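Local coordinates for protein plasmodium falciparum gamete antigen 27/25 (Plasmodium falciparum, PDB 1N81) that is essential for sexual development of the malaria parasite as a gametocyte protein, although its biochemical function is unknown and it may dimerize, at residues F43-A46 against L47-V51; R58-Q61 against N62-Y66; R140-F143 against D144-Y148. All coordinates share one frame; numbering follows the deposited sequence.

Interaction 1. Residues F43-A46 against L47-V51; sequences FNYA and LKDRV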
loop_
_atom_site.group_PDB
_atom_site.type_symbol
_atom_site.label_atom_id
_atom_site.label_comp_id
_atom_site.label_asym_id
_atom_site.label_seq_id
_atom_site.Cartn_x
_atom_site.Cartn_y
_atom_site.Cartn_z
ATOM N N PHE A 43 5.028 -16.940 16.138
ATOM C CA PHE A 43 4.985 -16.588 14.734
ATOM C C PHE A 43 3.520 -16.649 14.319
ATOM O O PHE A 43 2.971 -15.675 13.812
ATOM C CB PHE A 43 5.788 -17.597 13.927
ATOM C CG PHE A 43 5.797 -17.326 12.443
ATOM C CD1 PHE A 43 6.737 -16.477 11.884
ATOM C CD2 PHE A 43 4.850 -17.917 11.610
ATOM C CE1 PHE A 43 6.749 -16.215 10.515
ATOM C CE2 PHE A 43 4.850 -17.663 10.231
ATOM C CZ PHE A 43 5.799 -16.812 9.687
ATOM N N ASN A 44 2.875 -17.782 14.583
ATOM C CA ASN A 44 1.478 -17.929 14.197
ATOM C C ASN A 44 0.621 -16.853 14.800
ATOM O O ASN A 44 -0.237 -16.291 14.119
ATOM C CB ASN A 44 0.901 -19.296 14.592
ATOM C CG ASN A 44 -0.462 -19.537 13.977
ATOM O OD1 ASN A 44 -1.480 -19.509 14.656
ATOM N ND2 ASN A 44 -0.484 -19.761 12.669
ATOM N N TYR A 45 0.854 -16.556 16.074
ATOM C CA TYR A 45 0.065 -15.537 16.768
ATOM C C TYR A 45 0.245 -14.148 16.158
ATOM O O TYR A 45 -0.724 -13.390 16.016
ATOM C CB TYR A 45 0.432 -15.466 18.258
ATOM C CG TYR A 45 -0.410 -14.463 19.017
ATOM C CD1 TYR A 45 -1.766 -14.685 19.228
ATOM C CD2 TYR A 45 0.148 -13.273 19.498
ATOM C CE1 TYR A 45 -2.546 -13.750 19.895
ATOM C CE2 TYR A 45 -0.617 -12.336 20.163
ATOM C CZ TYR A 45 -1.962 -12.578 20.357
ATOM O OH TYR A 45 -2.740 -11.646 20.994
ATOM N N ALA A 46 1.486 -13.808 15.835
ATOM C CA ALA A 46 1.780 -12.502 15.241
ATOM C C ALA A 46 1.069 -12.245 13.896
ATOM O O ALA A 46 0.621 -11.126 13.645
ATOM C CB ALA A 46 3.265 -12.355 15.062
ATOM N N LEU A 47 0.931 -13.276 13.057
ATOM C CA LEU A 47 0.299 -13.110 11.753
ATOM C C LEU A 47 -1.004 -12.328 11.834
ATOM O O LEU A 47 -1.278 -11.470 10.989
ATOM C CB LEU A 47 0.053 -14.479 11.085
ATOM C CG LEU A 47 1.320 -15.242 10.701
ATOM C CD1 LEU A 47 0.965 -16.617 10.084
ATOM C CD2 LEU A 47 2.117 -14.398 9.715
ATOM N N LYS A 48 -1.814 -12.603 12.843
ATOM C CA LYS A 48 -3.067 -11.865 12.952
ATOM C C LYS A 48 -3.160 -10.967 14.192
ATOM O O LYS A 48 -4.248 -10.589 14.619
ATOM C CB LYS A 48 -4.263 -12.831 12.922
ATOM C CG LYS A 48 -4.660 -13.289 11.522
ATOM C CD LYS A 48 -6.099 -13.804 11.512
ATOM C CE LYS A 48 -6.499 -14.272 10.133
ATOM N NZ LYS A 48 -6.375 -13.184 9.113
ATOM N N ASP A 49 -2.022 -10.620 14.781
ATOM C CA ASP A 49 -2.029 -9.745 15.966
ATOM C C ASP A 49 -2.283 -8.293 15.556
ATOM O O ASP A 49 -1.338 -7.512 15.400
ATOM C CB ASP A 49 -0.688 -9.829 16.660
ATOM C CG ASP A 49 -0.655 -9.047 17.940
ATOM O OD1 ASP A 49 -1.642 -8.322 18.276
ATOM O OD2 ASP A 49 0.384 -9.182 18.598
ATOM N N ARG A 50 -3.552 -7.925 15.382
ATOM C CA ARG A 50 -3.871 -6.564 14.937
ATOM C C ARG A 50 -3.359 -5.469 15.868
ATOM O O ARG A 50 -2.960 -4.389 15.423
ATOM C CB ARG A 50 -5.386 -6.392 14.760
ATOM C CG ARG A 50 -6.008 -7.286 13.700
ATOM C CD ARG A 50 -7.520 -7.104 13.665
ATOM N NE ARG A 50 -7.882 -5.751 13.260
ATOM C CZ ARG A 50 -7.757 -5.300 12.018
ATOM N NH1 ARG A 50 -7.281 -6.110 11.081
ATOM N NH2 ARG A 50 -8.106 -4.050 11.718
ATOM N N VAL A 51 -3.359 -5.744 17.163
ATOM C CA VAL A 51 -2.894 -4.751 18.118
ATOM C C VAL A 51 -1.434 -4.437 17.828
ATOM O O VAL A 51 -1.080 -3.278 17.675
ATOM C CB VAL A 51 -3.091 -5.235 19.596
ATOM C CG1 VAL A 51 -2.582 -4.182 20.569
ATOM C CG2 VAL A 51 -4.614 -5.470 19.875
#

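Interaction 2. Residues R58-Q61 against N62-Y66; sequences RKNQ and NRYNY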
loop_
_atom_site.group_PDB
_atom_site.type_symbol
_atom_site.label_atom_id
_atom_site.label_comp_id
_atom_site.label_asym_id
_atom_site.label_seq_id
_atom_site.Cartn_x
_atom_site.Cartn_y
_atom_site.Cartn_z
ATOM N N ARG A 58 1.484 3.072 13.919
ATOM C CA ARG A 58 1.682 4.288 14.723
ATOM C C ARG A 58 3.120 4.735 14.726
ATOM O O ARG A 58 3.391 5.892 14.485
ATOM C CB ARG A 58 1.251 4.077 16.165
ATOM C CG ARG A 58 -0.230 4.114 16.399
ATOM C CD ARG A 58 -0.475 4.206 17.907
ATOM N NE ARG A 58 -1.862 3.923 18.271
ATOM C CZ ARG A 58 -2.360 2.704 18.478
ATOM N NH1 ARG A 58 -1.585 1.631 18.363
ATOM N NH2 ARG A 58 -3.643 2.563 18.793
ATOM N N LYS A 59 4.035 3.806 15.008
ATOM C CA LYS A 59 5.456 4.111 15.004
ATOM C C LYS A 59 5.887 4.732 13.683
ATOM O O LYS A 59 6.689 5.669 13.661
ATOM C CB LYS A 59 6.269 2.840 15.261
ATOM C CG LYS A 59 7.769 3.066 15.393
ATOM C CD LYS A 59 8.461 1.772 15.792
ATOM C CE LYS A 59 9.960 1.932 15.935
ATOM N NZ LYS A 59 10.553 0.694 16.539
ATOM N N ASN A 60 5.354 4.222 12.572
ATOM C CA ASN A 60 5.741 4.767 11.267
ATOM C C ASN A 60 5.101 6.116 11.010
ATOM O O ASN A 60 5.698 6.951 10.345
ATOM C CB ASN A 60 5.447 3.766 10.134
ATOM C CG ASN A 60 6.576 2.754 9.972
ATOM O OD1 ASN A 60 7.516 2.983 9.223
ATOM N ND2 ASN A 60 6.505 1.657 10.712
ATOM N N GLN A 61 3.891 6.323 11.534
ATOM C CA GLN A 61 3.239 7.608 11.405
ATOM C C GLN A 61 4.137 8.648 12.115
ATOM O O GLN A 61 4.286 9.809 11.690
ATOM C CB GLN A 61 1.898 7.573 12.100
ATOM C CG GLN A 61 0.836 6.910 11.312
ATOM C CD GLN A 61 -0.477 6.930 12.031
ATOM O OE1 GLN A 61 -0.627 6.306 13.068
ATOM N NE2 GLN A 61 -1.438 7.654 11.486
ATOM N N ASN A 62 4.734 8.214 13.212
ATOM C CA ASN A 62 5.625 9.081 13.967
ATOM C C ASN A 62 6.898 9.297 13.144
ATOM O O ASN A 62 7.337 10.431 12.969
ATOM C CB ASN A 62 5.957 8.436 15.307
ATOM C CG ASN A 62 6.578 9.414 16.279
ATOM O OD1 ASN A 62 6.044 9.650 17.362
ATOM N ND2 ASN A 62 7.704 9.995 15.896
ATOM N N ARG A 63 7.476 8.221 12.615
ATOM C CA ARG A 63 8.689 8.344 11.799
ATOM C C ARG A 63 8.523 9.256 10.581
ATOM O O ARG A 63 9.445 9.974 10.206
ATOM C CB ARG A 63 9.175 6.967 11.317
ATOM C CG ARG A 63 10.391 7.047 10.393
ATOM C CD ARG A 63 10.802 5.703 9.783
ATOM N NE ARG A 63 11.825 5.893 8.748
ATOM C CZ ARG A 63 12.313 4.937 7.954
ATOM N NH1 ARG A 63 11.889 3.681 8.057
ATOM N NH2 ARG A 63 13.223 5.245 7.032
ATOM N N TYR A 64 7.371 9.211 9.929
ATOM C CA TYR A 64 7.181 10.080 8.775
ATOM C C TYR A 64 6.422 11.334 9.162
ATOM O O TYR A 64 5.931 12.042 8.297
ATOM C CB TYR A 64 6.448 9.367 7.631
ATOM C CG TYR A 64 7.300 8.290 7.024
ATOM C CD1 TYR A 64 7.320 7.002 7.568
ATOM C CD2 TYR A 64 8.178 8.580 5.970
ATOM C CE1 TYR A 64 8.203 6.025 7.086
ATOM C CE2 TYR A 64 9.060 7.613 5.479
ATOM C CZ TYR A 64 9.069 6.340 6.047
ATOM O OH TYR A 64 9.969 5.399 5.627
ATOM N N ASN A 65 6.316 11.593 10.466
ATOM C CA ASN A 65 5.636 12.786 10.965
ATOM C C ASN A 65 4.325 13.049 10.254
ATOM O O ASN A 65 4.085 14.153 9.775
ATOM C CB ASN A 65 6.523 14.020 10.785
ATOM C CG ASN A 65 7.904 13.811 11.318
ATOM O OD1 ASN A 65 8.093 13.591 12.517
ATOM N ND2 ASN A 65 8.892 13.869 10.431
ATOM N N TYR A 66 3.465 12.050 10.179
ATOM C CA TYR A 66 2.201 12.260 9.509
ATOM C C TYR A 66 1.129 11.606 10.348
ATOM O O TYR A 66 0.999 10.374 10.355
ATOM C CB TYR A 66 2.248 11.651 8.106
ATOM C CG TYR A 66 1.075 12.081 7.249
ATOM C CD1 TYR A 66 1.013 13.372 6.692
ATOM C CD2 TYR A 66 -0.008 11.238 7.067
ATOM C CE1 TYR A 66 -0.125 13.799 5.971
ATOM C CE2 TYR A 66 -1.144 11.651 6.360
ATOM C CZ TYR A 66 -1.200 12.932 5.815
ATOM O OH TYR A 66 -2.341 13.305 5.127
HETATM O O HOH W 1 9.984 2.430 9.968
#

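Interaction 3. Residues R140-F143 against D144-Y148; sequences RMLF and DTYEY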
loop_
_atom_site.group_PDB
_atom_site.type_symbol
_atom_site.label_atom_id
_atom_site.label_comp_id
_atom_site.label_asym_id
_atom_site.label_seq_id
_atom_site.Cartn_x
_atom_site.Cartn_y
_atom_site.Cartn_z
ATOM N N ARG A 140 -3.036 -4.150 -14.057
ATOM C CA ARG A 140 -2.320 -5.307 -14.571
ATOM C C ARG A 140 -1.138 -4.862 -15.419
ATOM O O ARG A 140 -0.057 -5.416 -15.306
ATOM C CB ARG A 140 -3.240 -6.197 -15.413
ATOM C CG ARG A 140 -2.554 -7.486 -15.958
ATOM C CD ARG A 140 -2.119 -8.457 -14.844
ATOM N NE ARG A 140 -0.664 -8.488 -14.688
ATOM C CZ ARG A 140 -0.010 -9.289 -13.849
ATOM N NH1 ARG A 140 -0.668 -10.148 -13.080
ATOM N NH2 ARG A 140 1.315 -9.215 -13.757
ATOM N N MET A 141 -1.345 -3.858 -16.266
ATOM C CA MET A 141 -0.256 -3.373 -17.098
ATOM C C MET A 141 0.827 -2.702 -16.286
ATOM O O MET A 141 2.015 -2.948 -16.518
ATOM C CB MET A 141 -0.784 -2.440 -18.192
ATOM C CG MET A 141 -1.475 -3.217 -19.299
ATOM S SD MET A 141 -1.952 -2.169 -20.686
ATOM C CE MET A 141 -3.501 -1.661 -20.147
ATOM N N LEU A 142 0.453 -1.845 -15.341
ATOM C CA LEU A 142 1.485 -1.231 -14.514
ATOM C C LEU A 142 2.265 -2.322 -13.746
ATOM O O LEU A 142 3.497 -2.215 -13.583
ATOM C CB LEU A 142 0.884 -0.205 -13.551
ATOM C CG LEU A 142 0.363 1.087 -14.196
ATOM C CD1 LEU A 142 -0.415 1.885 -13.153
ATOM C CD2 LEU A 142 1.527 1.938 -14.743
ATOM N N PHE A 143 1.562 -3.377 -13.318
ATOM C CA PHE A 143 2.182 -4.491 -12.601
ATOM C C PHE A 143 3.199 -5.237 -13.470
ATOM O O PHE A 143 4.272 -5.621 -12.991
ATOM C CB PHE A 143 1.137 -5.515 -12.112
ATOM C CG PHE A 143 1.125 -5.696 -10.621
ATOM C CD1 PHE A 143 0.340 -4.863 -9.813
ATOM C CD2 PHE A 143 1.912 -6.673 -10.017
ATOM C CE1 PHE A 143 0.359 -5.011 -8.432
ATOM C CE2 PHE A 143 1.927 -6.831 -8.625
ATOM C CZ PHE A 143 1.153 -6.000 -7.842
ATOM N N ASP A 144 2.852 -5.493 -14.727
ATOM C CA ASP A 144 3.789 -6.172 -15.621
ATOM C C ASP A 144 5.097 -5.407 -15.716
ATOM O O ASP A 144 6.188 -5.985 -15.685
ATOM C CB ASP A 144 3.199 -6.310 -17.015
ATOM C CG ASP A 144 2.037 -7.261 -17.033
ATOM O OD1 ASP A 144 1.917 -8.028 -16.054
ATOM O OD2 ASP A 144 1.253 -7.249 -18.004
ATOM N N THR A 145 4.987 -4.093 -15.821
ATOM C CA THR A 145 6.174 -3.262 -15.938
ATOM C C THR A 145 7.061 -3.260 -14.699
ATOM O O THR A 145 8.284 -3.423 -14.790
ATOM C CB THR A 145 5.795 -1.810 -16.287
ATOM O OG1 THR A 145 4.995 -1.818 -17.469
ATOM C CG2 THR A 145 7.044 -0.998 -16.577
ATOM N N TYR A 146 6.460 -3.098 -13.529
ATOM C CA TYR A 146 7.271 -3.048 -12.326
ATOM C C TYR A 146 7.778 -4.385 -11.803
ATOM O O TYR A 146 8.831 -4.417 -11.174
ATOM C CB TYR A 146 6.564 -2.235 -11.260
ATOM C CG TYR A 146 6.443 -0.800 -11.673
ATOM C CD1 TYR A 146 5.199 -0.241 -11.945
ATOM C CD2 TYR A 146 7.581 0.005 -11.810
ATOM C CE1 TYR A 146 5.081 1.082 -12.341
ATOM C CE2 TYR A 146 7.478 1.336 -12.213
ATOM C CZ TYR A 146 6.218 1.874 -12.476
ATOM O OH TYR A 146 6.093 3.202 -12.853
ATOM N N GLU A 147 7.051 -5.465 -12.065
ATOM C CA GLU A 147 7.491 -6.806 -11.698
ATOM C C GLU A 147 8.791 -7.028 -12.494
ATOM O O GLU A 147 9.793 -7.478 -11.954
ATOM C CB GLU A 147 6.516 -7.875 -12.192
ATOM C CG GLU A 147 5.397 -8.243 -11.259
ATOM C CD GLU A 147 4.568 -9.388 -11.811
ATOM O OE1 GLU A 147 4.218 -9.341 -13.011
ATOM O OE2 GLU A 147 4.249 -10.332 -11.046
ATOM N N TYR A 148 8.724 -6.738 -13.796
ATOM C CA TYR A 148 9.854 -6.890 -14.727
ATOM C C TYR A 148 11.046 -6.072 -14.262
ATOM O O TYR A 148 12.159 -6.584 -14.122
ATOM C CB TYR A 148 9.455 -6.458 -16.143
ATOM C CG TYR A 148 10.628 -6.417 -17.106
ATOM C CD1 TYR A 148 11.256 -7.589 -17.509
ATOM C CD2 TYR A 148 11.171 -5.194 -17.533
ATOM C CE1 TYR A 148 12.407 -7.559 -18.308
ATOM C CE2 TYR A 148 12.320 -5.144 -18.329
ATOM C CZ TYR A 148 12.928 -6.343 -18.708
ATOM O OH TYR A 148 14.047 -6.322 -19.492
HETATM O O HOH W 2 1.915 -11.643 -11.958
#

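Interaction 1. Residues F43-A46 against L47-V51
From F43 to V51 the chain leaves one short helix and starts the next: the helical bond from L47 N to F43 O (3.2 Å) gives way to a tighter one from D49 N to A46 O (2.9 Å), with a weak bond from K48 N to Y45 O beside it. L47 N meets its acceptor nearly along the C=O direction, whereas D49 N stands well above the carbonyl plane of A46, about 65° out of it. One turn earlier, the F43 ring and the L47 side chain cross at a slant, and the branch L47 CD1 lies 4.0 Å from F43 CE2. Leucine, branched and apolar, suits this buried place between the F43 ring and L33; its chi1 of -66° puts CG beside the backbone N, which sets L47 CG 3.5 Å from F43 O and carries CD1 to the ring. On another side of the turn Y45 and D49 meet: D49 OD2 approaches Y45 CE2 to 3.7 Å, with carboxylate and ring planes 47° apart. D49 is the N-cap of the following helix, its side chain capping a backbone N just past V51, a task that suits a short acidic side chain; OD2 also bonds S52 OG. D49 is the centre of an inverse gamma turn as well. A46, small and buried, packs on L33 and L36. The A46 carbonyl also bonds the hydroxyl of Y29, and F43 and L47 rest on L33 too, so this helix-to-helix corner packs on helix 13-35, while K48 and R50 touch I86 and V78 of helix 71-89.

Interaction 2. Residues R58-Q61 against N62-Y66
The side chains of N60, R63 and Y64 meet at the C-terminal end of helix 50-63, a local contact in which the last turn closes with a Schellman motif. Its signature is the bond from Y66 N back to Q61 O (2.8 Å), made in the carbonyl plane, paired with one from N65 N to N62 O (2.9 Å). N65 is the C-prime residue and takes the positive phi that the motif needs; asparagine tolerates this conformation better than most residues other than glycine. Just before the helix ends, Y64 N still bonds N60 O in the helical manner, although Y64 itself has already left helical backbone angles. The two side chains of that pair run side by side in the same direction, amide and ring nearly coplanar at 15°. The ring presents its edge to the N60 backbone, Y64 CD1 lying 3.2 Å from N60 O, and farther out Y64 CE1 sits 3.8 Å from N60 OD1. That amide oxygen accepts a short bond from a water (N60 OD1 to water O 2.6 Å), which in turn accepts from R63 NH1 at the edge of the guanidinium. Arginine is long enough to span from the helix end to this water, its chain extended and CG anti to the backbone N (chi1 177°), and the same guanidinium has Y64 OH over the centre of one face, 3.3 Å above its plane. Asparagine suits position 60 because its amide also donates: ND2 bonds the carbonyl of Y56 one turn back. N60 and R63 lie against H24 of helix 13-35, whose imidazole also meets the Y64 ring, and Y66 touches K17 of that helix, while Q61 packs on I69 of the following loop.

Interaction 3. Residues R140-F143 against D144-Y148
R140, D144 and E147 form a salt-bridge network at i, i+4 and i+7 along helix 136-150. R140 CG points away from the backbone N (chi1 -178°), after which the chain bends at chi2 and chi3, curling the guanidinium along the helix toward the two acids. It grips D144 side-on, NE and NH2 both reaching D144 OD1, at 3.0 and 2.7 Å. NH2 comes nearly along the C-O axis of that carboxylate, whereas NE comes from above its plane. NH2 also bridges to E147 OE1, which lies at the guanidinium edge, in plane. The nearby positive charge would probably favour the ionised form of both carboxylates. E147, extended beyond CG, turns its other oxygen to the backbone N of F154. F143 has chi1 at -120°, away from the staggered positions, and its ring CD2 lies 4.0 Å from E147 CG. Apolar F143 suits its buried place: its ring makes edge-to-face contacts with F154 and Y159, and Y159 also has a cation-pi contact with R140. Farther round, L142 O approaches the Y146 ring obliquely, 3.1 Å from Y146 CD1, while the tyrosine hydroxyl bonds E115 of helix 96-122. A water donates to E147 OE2 at 2.8 Å and accepts from R140 NH2 at 3.1 Å.

How the interactions relate
Each interaction joins residues only a few positions apart, so none closes a long loop; the three follow one another along the chain without nesting or crossing. Interaction 1 makes the corner between helix 42-47 and helix 50-63, and interaction 2 ends that second helix, so the two bracket it, their centres about 21 Å apart. Both lean on helix 13-35, and interaction 1 also touches helix 71-89. Interaction 3 comes much later, within helix 136-150, and packs on helices 96-122 and 156-173. Its centre is about 29 Å from that of interaction 2, and these two lie on opposite sides of the chain's centre.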